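Local coordinates for polyketide synthase type I (Bacillus amyloliquefaciens, PDB 5KKU), which probably dehydrates beta-hydroxyacyl intermediates bound to a carrier protein, as the N-terminal dehydratase domain of a synthase in the difficidin assembly line, at residues L38-Y43 / A192-L197. Sequence-based numbering, arbitrary orientation.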
loop_
_atom_site.group_PDB
_atom_site.type_symbol
_atom_site.label_atom_id
_atom_site.label_comp_id
_atom_site.label_asym_id
_atom_site.label_seq_id
_atom_site.Cartn_x
_atom_site.Cartn_y
_atom_site.Cartn_z
ATOM N N LEU A 38 -0.873 1.113 6.228
ATOM C CA LEU A 38 -0.463 0.524 7.486
ATOM C C LEU A 38 0.965 0.051 7.502
ATOM O O LEU A 38 1.566 -0.048 8.530
ATOM C CB LEU A 38 -1.409 -0.571 7.917
ATOM C CG LEU A 38 -2.884 -0.198 7.946
ATOM C CD1 LEU A 38 -3.692 -1.426 8.073
ATOM C CD2 LEU A 38 -3.262 0.780 9.019
ATOM N N ILE A 39 1.520 -0.213 6.343
ATOM C CA ILE A 39 2.917 -0.550 6.229
ATOM C C ILE A 39 3.791 0.594 6.775
ATOM O O ILE A 39 4.724 0.363 7.502
ATOM C CB ILE A 39 3.320 -0.933 4.779
ATOM C CG1 ILE A 39 2.806 -2.307 4.412
ATOM C CG2 ILE A 39 4.812 -0.901 4.579
ATOM C CD1 ILE A 39 2.838 -2.661 2.965
ATOM N N ASP A 40 3.436 1.831 6.437
ATOM C CA ASP A 40 4.126 3.011 6.957
ATOM C C ASP A 40 3.976 3.104 8.449
ATOM O O ASP A 40 4.869 3.433 9.143
ATOM C CB ASP A 40 3.618 4.290 6.319
ATOM C CG ASP A 40 4.116 5.542 6.999
ATOM O OD1 ASP A 40 5.223 5.972 6.833
ATOM O OD2 ASP A 40 3.366 6.083 7.752
ATOM N N MET A 41 2.795 2.854 8.957
ATOM C CA MET A 41 2.548 2.947 10.382
ATOM C C MET A 41 3.458 2.027 11.157
ATOM O O MET A 41 3.984 2.431 12.130
ATOM C CB MET A 41 1.062 2.723 10.681
ATOM C CG MET A 41 0.579 2.487 12.091
ATOM S SD MET A 41 -1.202 2.474 12.263
ATOM C CE MET A 41 -1.539 3.973 11.480
ATOM N N LEU A 42 3.599 0.800 10.705
ATOM C CA LEU A 42 4.433 -0.176 11.356
ATOM C C LEU A 42 5.886 0.239 11.399
ATOM O O LEU A 42 6.516 0.091 12.375
ATOM C CB LEU A 42 4.299 -1.536 10.721
ATOM C CG LEU A 42 3.302 -2.433 11.400
ATOM C CD1 LEU A 42 1.903 -2.010 11.094
ATOM C CD2 LEU A 42 3.529 -3.856 10.996
ATOM N N TYR A 43 6.365 0.789 10.310
ATOM C CA TYR A 43 7.707 1.276 10.233
ATOM C C TYR A 43 7.948 2.477 11.143
ATOM O O TYR A 43 8.979 2.565 11.696
ATOM C CB TYR A 43 8.088 1.600 8.794
ATOM C CG TYR A 43 8.705 0.455 8.048
ATOM C CD1 TYR A 43 10.022 0.148 8.186
ATOM C CD2 TYR A 43 7.948 -0.342 7.226
ATOM C CE1 TYR A 43 10.568 -0.895 7.510
ATOM C CE2 TYR A 43 8.492 -1.380 6.544
ATOM C CZ TYR A 43 9.807 -1.625 6.684
ATOM O OH TYR A 43 10.343 -2.650 6.048
ATOM N N ALA A 192 7.471 5.648 4.875
ATOM C CA ALA A 192 7.179 5.250 3.518
ATOM C C ALA A 192 5.859 5.953 3.298
ATOM O O ALA A 192 4.938 5.785 4.028
ATOM C CB ALA A 192 7.228 3.765 3.345
ATOM N N HIS A 193 5.794 6.807 2.302
ATOM C CA HIS A 193 4.679 7.659 2.041
ATOM C C HIS A 193 3.583 6.747 1.512
ATOM O O HIS A 193 3.771 6.066 0.542
ATOM C CB HIS A 193 5.037 8.728 1.005
ATOM C CG HIS A 193 4.185 9.963 1.019
ATOM N ND1 HIS A 193 2.853 9.965 0.709
ATOM C CD2 HIS A 193 4.509 11.250 1.241
ATOM C CE1 HIS A 193 2.390 11.192 0.762
ATOM N NE2 HIS A 193 3.369 11.985 1.104
ATOM N N PRO A 194 2.432 6.818 2.137
ATOM C CA PRO A 194 1.293 6.024 1.752
ATOM C C PRO A 194 0.863 6.265 0.332
ATOM O O PRO A 194 0.460 5.347 -0.305
ATOM C CB PRO A 194 0.243 6.471 2.730
ATOM C CG PRO A 194 0.992 6.759 3.929
ATOM C CD PRO A 194 2.254 7.378 3.467
ATOM N N ALA A 195 0.963 7.495 -0.136
ATOM C CA ALA A 195 0.661 7.800 -1.515
ATOM C C ALA A 195 1.516 6.996 -2.475
ATOM O O ALA A 195 1.030 6.430 -3.385
ATOM C CB ALA A 195 0.789 9.266 -1.799
ATOM N N PHE A 196 2.812 6.962 -2.230
ATOM C CA PHE A 196 3.725 6.152 -2.973
ATOM C C PHE A 196 3.382 4.668 -2.896
ATOM O O PHE A 196 3.365 4.027 -3.898
ATOM C CB PHE A 196 5.152 6.376 -2.523
ATOM C CG PHE A 196 5.860 7.513 -3.207
ATOM C CD1 PHE A 196 5.631 7.812 -4.523
ATOM C CD2 PHE A 196 6.782 8.250 -2.526
ATOM C CE1 PHE A 196 6.267 8.843 -5.127
ATOM C CE2 PHE A 196 7.433 9.280 -3.117
ATOM C CZ PHE A 196 7.182 9.573 -4.422
ATOM N N LEU A 197 3.076 4.170 -1.705
ATOM C CA LEU A 197 2.746 2.796 -1.471
ATOM C C LEU A 197 1.480 2.386 -2.226
ATOM O O LEU A 197 1.465 1.405 -2.900
ATOM C CB LEU A 197 2.640 2.514 0.026
ATOM C CG LEU A 197 3.876 2.565 0.917
ATOM C CD1 LEU A 197 3.576 2.029 2.280
ATOM C CD2 LEU A 197 5.015 1.786 0.326
#
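Asp40 carries its carboxylate trans to the backbone N (chi1 169°), which sends the group out from helix 37-49 to the chain just ahead of helix 194-200; Leu197, with CG trans to its carbonyl carbon instead (chi1 -68°), reaches back to Ile39. At the first meeting point Ala192 N donates to Asp40 OD1 over 3.0 Å, almost dead straight at 175°, and uses the anti lone pair, the one turned away from OD2. OD1 also takes a weak bond from Lys191 N, while OD2 pairs with Arg44 one turn further along the same helix, a charge that probably helps keep the buried carboxylate ionised. Ala192 O comes within 2.8 Å of Asp40 OD1; both are acceptors, so this is a close approach and no bond. Each helix belongs to a different half of the double-hotdog fold of polyketide synthase dehydratases: 37-49 to the N-terminal hotdog, 194-200 to the C-terminal one, so the carboxylate bridges the two halves directly. One turn into the second helix, the CD1 methyl of Leu197 lies 3.9 Å from both CB and CG2 of Ile39, the two side chains slanting across each other, and Phe227 of strand 219-229 touches both. Pro194 CG adds a looser apolar touch, 4.3 Å from Asp40 CB. The helix start itself is capped by His193, whose ND1 accepts from Ala195 N in the ring plane at 3.2 Å, while its NE2 is bonded to Ala183 O. Asp198, the predicted proton donor of the dehydratase, directly follows Leu197.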